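Local atomic coordinates of alpha-toxin (Clostridium novyi, PDB entry 2VK9), a protein that is a large clostridial toxin, represented here by its catalytic domain, which is built on a GT-A type glycosyltransferase fold with added helices. Residues A[97-109]-A[120-134]. Residues are numbered along the deposited sequence; the frame is centred on the assembly and turned at random.
Sequences SKNLSFIWIGGPI and WKMFNKDYNIRLFYD
Phe102 and Trp120 meet where the helix of a beta-alpha-beta unit covers the parallel strand pair 99-103 and 128-133. Phe102 CZ sits over one face of the indole, offset toward its rim; the rings meet obliquely, planes 56° apart. Leu100, its CG anti to the backbone N, brings CD2 to Trp120 CE3 at 3.7 Å while lying alongside Ile129. Ile129 CG2, in turn, lies at the edge of the Phe102 ring, 3.9 Å from CE1. Trp120 NE1 is bonded to Phe287 O, which would help fix the indole's rotation.

The opposite sheet face is polar at the end with Asn99, Ser101 and Arg130; Phe132 and Ile103, packed on helix 263-278, make the rest apolar. Arg130 runs beside Asn99, and its NH1 gives OD1 a weak bond (3.3 Å) at the guanidinium edge, although amide and guanidinium planes differ by 71°. Water bridges the same NH1 to Ser101 OG, to which Phe132 turns its edge.

At the N-terminal ends of the two strands Lys98 crosses Tyr127 nearly perpendicularly, CB making a CH-pi contact 4.1 Å from the ring centroid. Its extended chain carries NZ to Asp126 OD2 (3.2 Å), on the anti side but tilted 35° out of the carboxylate plane; NZ is shared with Asp362, its stronger salt-bridge partner.

Six backbone hydrogen bonds set the register. The side chains imply an apolar Leu100/Phe102/Ile129/Leu131 face under helix 111-123 and a water-bridged polar group at the Asn99 end of the other.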
loop_
_atom_site.group_PDB
_atom_site.type_symbol
_atom_site.label_atom_id
_atom_site.label_comp_id
_atom_site.label_asym_id
_atom_site.label_seq_id
_atom_site.Cartn_x
_atom_site.Cartn_y
_atom_site.Cartn_z
ATOM N N SER A 97 -11.725 -9.386 13.337
ATOM C CA SER A 97 -13.036 -8.745 13.457
ATOM C C SER A 97 -13.788 -8.851 12.137
ATOM O O SER A 97 -13.180 -8.799 11.067
ATOM C CB SER A 97 -12.900 -7.273 13.847
ATOM O OG SER A 97 -12.229 -7.127 15.084
ATOM N N LYS A 98 -15.107 -9.005 12.208
ATOM C CA LYS A 98 -15.910 -9.130 10.999
ATOM C C LYS A 98 -16.343 -7.775 10.462
ATOM O O LYS A 98 -17.523 -7.430 10.399
ATOM C CB LYS A 98 -17.055 -10.106 11.203
ATOM C CG LYS A 98 -16.506 -11.512 11.240
ATOM C CD LYS A 98 -17.554 -12.548 11.246
ATOM C CE LYS A 98 -16.911 -13.899 11.310
ATOM N NZ LYS A 98 -17.922 -14.944 10.979
ATOM N N ASN A 99 -15.322 -7.015 10.090
ATOM C CA ASN A 99 -15.468 -5.767 9.402
ATOM C C ASN A 99 -14.806 -5.903 8.061
ATOM O O ASN A 99 -13.694 -6.410 7.970
ATOM C CB ASN A 99 -14.790 -4.671 10.197
ATOM C CG ASN A 99 -15.456 -4.436 11.522
ATOM O OD1 ASN A 99 -16.689 -4.393 11.613
ATOM N ND2 ASN A 99 -14.653 -4.282 12.567
ATOM N N LEU A 100 -15.500 -5.471 7.017
ATOM C CA LEU A 100 -14.900 -5.392 5.699
ATOM C C LEU A 100 -14.983 -3.951 5.245
ATOM O O LEU A 100 -16.066 -3.377 5.203
ATOM C CB LEU A 100 -15.634 -6.317 4.732
ATOM C CG LEU A 100 -15.263 -6.302 3.248
ATOM C CD1 LEU A 100 -13.817 -6.695 3.047
ATOM C CD2 LEU A 100 -16.177 -7.235 2.485
ATOM N N SER A 101 -13.844 -3.354 4.924
ATOM C CA SER A 101 -13.836 -1.935 4.603
ATOM C C SER A 101 -13.305 -1.660 3.222
ATOM O O SER A 101 -12.358 -2.298 2.782
ATOM C CB SER A 101 -13.022 -1.158 5.623
ATOM O OG SER A 101 -13.622 -1.235 6.905
ATOM N N PHE A 102 -13.927 -0.708 2.540
ATOM C CA PHE A 102 -13.447 -0.220 1.256
ATOM C C PHE A 102 -13.331 1.283 1.374
ATOM O O PHE A 102 -13.980 1.893 2.218
ATOM C CB PHE A 102 -14.431 -0.569 0.143
ATOM C CG PHE A 102 -14.676 -2.036 -0.016
ATOM C CD1 PHE A 102 -15.677 -2.663 0.700
ATOM C CD2 PHE A 102 -13.909 -2.791 -0.889
ATOM C CE1 PHE A 102 -15.908 -4.027 0.552
ATOM C CE2 PHE A 102 -14.130 -4.151 -1.043
ATOM C CZ PHE A 102 -15.133 -4.772 -0.321
ATOM N N ILE A 103 -12.493 1.879 0.540
ATOM C CA ILE A 103 -12.353 3.331 0.482
ATOM C C ILE A 103 -12.533 3.777 -0.954
ATOM O O ILE A 103 -11.983 3.160 -1.863
ATOM C CB ILE A 103 -10.943 3.772 0.898
ATOM C CG1 ILE A 103 -10.661 3.400 2.353
ATOM C CG2 ILE A 103 -10.730 5.273 0.619
ATOM C CD1 ILE A 103 -9.231 3.587 2.715
ATOM N N TRP A 104 -13.305 4.834 -1.164
ATOM C CA TRP A 104 -13.262 5.542 -2.432
ATOM C C TRP A 104 -13.323 7.034 -2.184
ATOM O O TRP A 104 -14.381 7.547 -1.854
ATOM C CB TRP A 104 -14.378 5.110 -3.403
ATOM C CG TRP A 104 -14.130 5.729 -4.740
ATOM C CD1 TRP A 104 -14.672 6.881 -5.219
ATOM C CD2 TRP A 104 -13.195 5.286 -5.732
ATOM N NE1 TRP A 104 -14.167 7.171 -6.459
ATOM C CE2 TRP A 104 -13.254 6.210 -6.801
ATOM C CE3 TRP A 104 -12.327 4.187 -5.833
ATOM C CZ2 TRP A 104 -12.474 6.073 -7.963
ATOM C CZ3 TRP A 104 -11.548 4.053 -6.987
ATOM C CH2 TRP A 104 -11.634 4.990 -8.038
ATOM N N ILE A 105 -12.204 7.735 -2.350
ATOM C CA ILE A 105 -12.175 9.165 -2.053
ATOM C C ILE A 105 -11.820 10.072 -3.227
ATOM O O ILE A 105 -11.163 9.644 -4.167
ATOM C CB ILE A 105 -11.225 9.488 -0.894
ATOM C CG1 ILE A 105 -9.857 8.835 -1.112
ATOM C CG2 ILE A 105 -11.837 9.032 0.419
ATOM C CD1 ILE A 105 -8.759 9.425 -0.247
ATOM N N GLY A 106 -12.274 11.324 -3.159
ATOM C CA GLY A 106 -11.811 12.394 -4.054
ATOM C C GLY A 106 -12.479 12.588 -5.416
ATOM O O GLY A 106 -11.999 13.387 -6.231
ATOM N N GLY A 107 -13.579 11.879 -5.663
ATOM C CA GLY A 107 -14.272 11.972 -6.943
ATOM C C GLY A 107 -15.421 10.989 -7.062
ATOM O O GLY A 107 -15.740 10.284 -6.107
ATOM N N PRO A 108 -16.068 10.940 -8.237
ATOM C CA PRO A 108 -17.199 10.027 -8.403
ATOM C C PRO A 108 -16.742 8.571 -8.413
ATOM O O PRO A 108 -15.678 8.253 -8.954
ATOM C CB PRO A 108 -17.754 10.409 -9.771
ATOM C CG PRO A 108 -16.567 10.969 -10.505
ATOM C CD PRO A 108 -15.790 11.710 -9.464
ATOM N N ILE A 109 -17.528 7.694 -7.800
ATOM C CA ILE A 109 -17.235 6.269 -7.869
ATOM C C ILE A 109 -17.756 5.751 -9.226
ATOM O O ILE A 109 -18.706 6.312 -9.783
ATOM C CB ILE A 109 -17.804 5.515 -6.633
ATOM C CG1 ILE A 109 -17.217 4.109 -6.528
ATOM C CG2 ILE A 109 -19.327 5.500 -6.631
ATOM C CD1 ILE A 109 -17.489 3.421 -5.188
ATOM N N TRP A 120 -19.107 -8.402 -3.030
ATOM C CA TRP A 120 -18.675 -8.565 -1.654
ATOM C C TRP A 120 -19.850 -8.651 -0.684
ATOM O O TRP A 120 -19.861 -9.504 0.205
ATOM C CB TRP A 120 -17.752 -7.419 -1.267
ATOM C CG TRP A 120 -16.386 -7.594 -1.804
ATOM C CD1 TRP A 120 -15.822 -6.921 -2.842
ATOM C CD2 TRP A 120 -15.401 -8.526 -1.346
ATOM N NE1 TRP A 120 -14.542 -7.367 -3.055
ATOM C CE2 TRP A 120 -14.257 -8.348 -2.143
ATOM C CE3 TRP A 120 -15.373 -9.487 -0.335
ATOM C CZ2 TRP A 120 -13.097 -9.096 -1.963
ATOM C CZ3 TRP A 120 -14.222 -10.229 -0.158
ATOM C CH2 TRP A 120 -13.101 -10.032 -0.970
ATOM N N LYS A 121 -20.834 -7.771 -0.874
ATOM C CA LYS A 121 -22.043 -7.746 -0.065
ATOM C C LYS A 121 -22.847 -9.035 -0.160
ATOM O O LYS A 121 -23.384 -9.516 0.844
ATOM C CB LYS A 121 -22.920 -6.572 -0.465
ATOM C CG LYS A 121 -22.642 -5.299 0.303
ATOM C CD LYS A 121 -23.604 -4.201 -0.119
ATOM C CE LYS A 121 -23.466 -3.012 0.786
ATOM N NZ LYS A 121 -24.228 -1.844 0.272
ATOM N N MET A 122 -22.927 -9.591 -1.364
ATOM C CA MET A 122 -23.706 -10.800 -1.602
ATOM C C MET A 122 -23.156 -12.034 -0.892
ATOM O O MET A 122 -23.927 -12.896 -0.475
ATOM C CB MET A 122 -23.802 -11.082 -3.091
ATOM C CG MET A 122 -24.912 -10.333 -3.815
ATOM S SD MET A 122 -24.717 -10.528 -5.613
ATOM C CE MET A 122 -25.049 -12.285 -5.796
ATOM N N PHE A 123 -21.837 -12.106 -0.739
ATOM C CA PHE A 123 -21.192 -13.326 -0.261
ATOM C C PHE A 123 -20.671 -13.282 1.174
ATOM O O PHE A 123 -20.102 -14.271 1.662
ATOM C CB PHE A 123 -20.068 -13.744 -1.216
ATOM C CG PHE A 123 -20.563 -14.264 -2.524
ATOM C CD1 PHE A 123 -20.676 -13.424 -3.620
ATOM C CD2 PHE A 123 -20.932 -15.593 -2.659
ATOM C CE1 PHE A 123 -21.154 -13.898 -4.830
ATOM C CE2 PHE A 123 -21.403 -16.079 -3.860
ATOM C CZ PHE A 123 -21.518 -15.232 -4.949
ATOM N N ASN A 124 -20.866 -12.147 1.842
ATOM C CA ASN A 124 -20.342 -11.952 3.193
ATOM C C ASN A 124 -21.344 -11.231 4.082
ATOM O O ASN A 124 -21.066 -10.155 4.599
ATOM C CB ASN A 124 -19.018 -11.187 3.147
ATOM C CG ASN A 124 -17.943 -11.930 2.389
ATOM O OD1 ASN A 124 -17.346 -12.875 2.897
ATOM N ND2 ASN A 124 -17.684 -11.501 1.163
ATOM N N LYS A 125 -22.511 -11.839 4.258
ATOM C CA LYS A 125 -23.591 -11.224 5.022
ATOM C C LYS A 125 -23.339 -11.252 6.523
ATOM O O LYS A 125 -24.046 -10.599 7.283
ATOM C CB LYS A 125 -24.927 -11.892 4.707
ATOM C CG LYS A 125 -25.452 -11.584 3.332
ATOM C CD LYS A 125 -26.705 -12.385 3.068
ATOM C CE LYS A 125 -26.950 -12.540 1.574
ATOM N NZ LYS A 125 -27.958 -13.614 1.330
ATOM N N ASP A 126 -22.331 -12.013 6.936
ATOM C CA ASP A 126 -21.897 -12.066 8.331
ATOM C C ASP A 126 -20.850 -10.993 8.675
ATOM O O ASP A 126 -20.288 -11.002 9.770
ATOM C CB ASP A 126 -21.356 -13.462 8.656
ATOM C CG ASP A 126 -20.214 -13.894 7.726
ATOM O OD1 ASP A 126 -20.120 -13.374 6.590
ATOM O OD2 ASP A 126 -19.411 -14.770 8.133
ATOM N N TYR A 127 -20.596 -10.077 7.741
ATOM C CA TYR A 127 -19.675 -8.961 7.954
ATOM C C TYR A 127 -20.413 -7.624 8.026
ATOM O O TYR A 127 -21.461 -7.450 7.400
ATOM C CB TYR A 127 -18.641 -8.919 6.826
ATOM C CG TYR A 127 -17.475 -9.862 7.032
ATOM C CD1 TYR A 127 -17.625 -11.243 6.867
ATOM C CD2 TYR A 127 -16.220 -9.375 7.396
ATOM C CE1 TYR A 127 -16.551 -12.116 7.064
ATOM C CE2 TYR A 127 -15.141 -10.241 7.600
ATOM C CZ TYR A 127 -15.317 -11.606 7.434
ATOM O OH TYR A 127 -14.262 -12.453 7.636
ATOM N N ASN A 128 -19.889 -6.691 8.814
ATOM C CA ASN A 128 -20.281 -5.306 8.695
ATOM C C ASN A 128 -19.399 -4.728 7.606
ATOM O O ASN A 128 -18.166 -4.646 7.756
ATOM C CB ASN A 128 -20.102 -4.541 10.005
ATOM C CG ASN A 128 -21.074 -4.989 11.085
ATOM O OD1 ASN A 128 -22.125 -5.539 10.793
ATOM N ND2 ASN A 128 -20.721 -4.753 12.340
ATOM N N ILE A 129 -20.036 -4.370 6.492
ATOM C CA ILE A 129 -19.338 -3.885 5.323
ATOM C C ILE A 129 -19.506 -2.383 5.228
ATOM O O ILE A 129 -20.622 -1.868 5.308
ATOM C CB ILE A 129 -19.822 -4.587 4.051
ATOM C CG1 ILE A 129 -19.561 -6.089 4.164
ATOM C CG2 ILE A 129 -19.083 -4.048 2.848
ATOM C CD1 ILE A 129 -20.138 -6.916 3.051
ATOM N N ARG A 130 -18.396 -1.672 5.086
ATOM C CA ARG A 130 -18.450 -0.225 4.987
ATOM C C ARG A 130 -17.619 0.245 3.825
ATOM O O ARG A 130 -16.626 -0.374 3.458
ATOM C CB ARG A 130 -17.931 0.438 6.258
ATOM C CG ARG A 130 -18.816 0.355 7.487
ATOM C CD ARG A 130 -18.016 0.880 8.671
ATOM N NE ARG A 130 -18.577 0.549 9.976
ATOM C CZ ARG A 130 -18.386 -0.600 10.625
ATOM N NH1 ARG A 130 -17.646 -1.572 10.103
ATOM N NH2 ARG A 130 -18.942 -0.780 11.810
ATOM N N LEU A 131 -18.050 1.357 3.248
ATOM C CA LEU A 131 -17.350 2.016 2.171
ATOM C C LEU A 131 -17.099 3.441 2.631
ATOM O O LEU A 131 -18.022 4.187 2.929
ATOM C CB LEU A 131 -18.198 1.964 0.903
ATOM C CG LEU A 131 -17.801 2.673 -0.395
ATOM C CD1 LEU A 131 -16.345 2.468 -0.711
ATOM C CD2 LEU A 131 -18.623 2.047 -1.482
ATOM N N PHE A 132 -15.832 3.802 2.727
ATOM C CA PHE A 132 -15.469 5.059 3.327
ATOM C C PHE A 132 -15.179 6.062 2.249
ATOM O O PHE A 132 -14.550 5.736 1.255
ATOM C CB PHE A 132 -14.258 4.872 4.231
ATOM C CG PHE A 132 -14.576 4.150 5.506
ATOM C CD1 PHE A 132 -14.403 2.776 5.603
ATOM C CD2 PHE A 132 -15.069 4.842 6.605
ATOM C CE1 PHE A 132 -14.710 2.103 6.788
ATOM C CE2 PHE A 132 -15.377 4.175 7.790
ATOM C CZ PHE A 132 -15.198 2.809 7.883
ATOM N N TYR A 133 -15.669 7.278 2.438
ATOM C CA TYR A 133 -15.367 8.360 1.529
ATOM C C TYR A 133 -15.254 9.676 2.288
ATOM O O TYR A 133 -15.588 9.753 3.471
ATOM C CB TYR A 133 -16.427 8.440 0.444
ATOM C CG TYR A 133 -17.673 9.222 0.799
ATOM C CD1 TYR A 133 -18.550 8.775 1.786
ATOM C CD2 TYR A 133 -17.995 10.396 0.111
ATOM C CE1 TYR A 133 -19.703 9.472 2.088
ATOM C CE2 TYR A 133 -19.149 11.108 0.399
ATOM C CZ TYR A 133 -20.004 10.641 1.393
ATOM O OH TYR A 133 -21.154 11.348 1.695
ATOM N N ASP A 134 -14.768 10.701 1.606
ATOM C CA ASP A 134 -14.581 11.991 2.220
ATOM C C ASP A 134 -15.501 13.012 1.551
ATOM O O ASP A 134 -15.184 13.584 0.486
ATOM C CB ASP A 134 -13.117 12.407 2.135
ATOM C CG ASP A 134 -12.825 13.664 2.908
ATOM O OD1 ASP A 134 -13.755 14.453 3.168
ATOM O OD2 ASP A 134 -11.651 13.874 3.260
HETATM O O HOH W 1 -16.312 -1.967 7.898
HETATM O O HOH W 2 -14.370 11.625 -1.133
#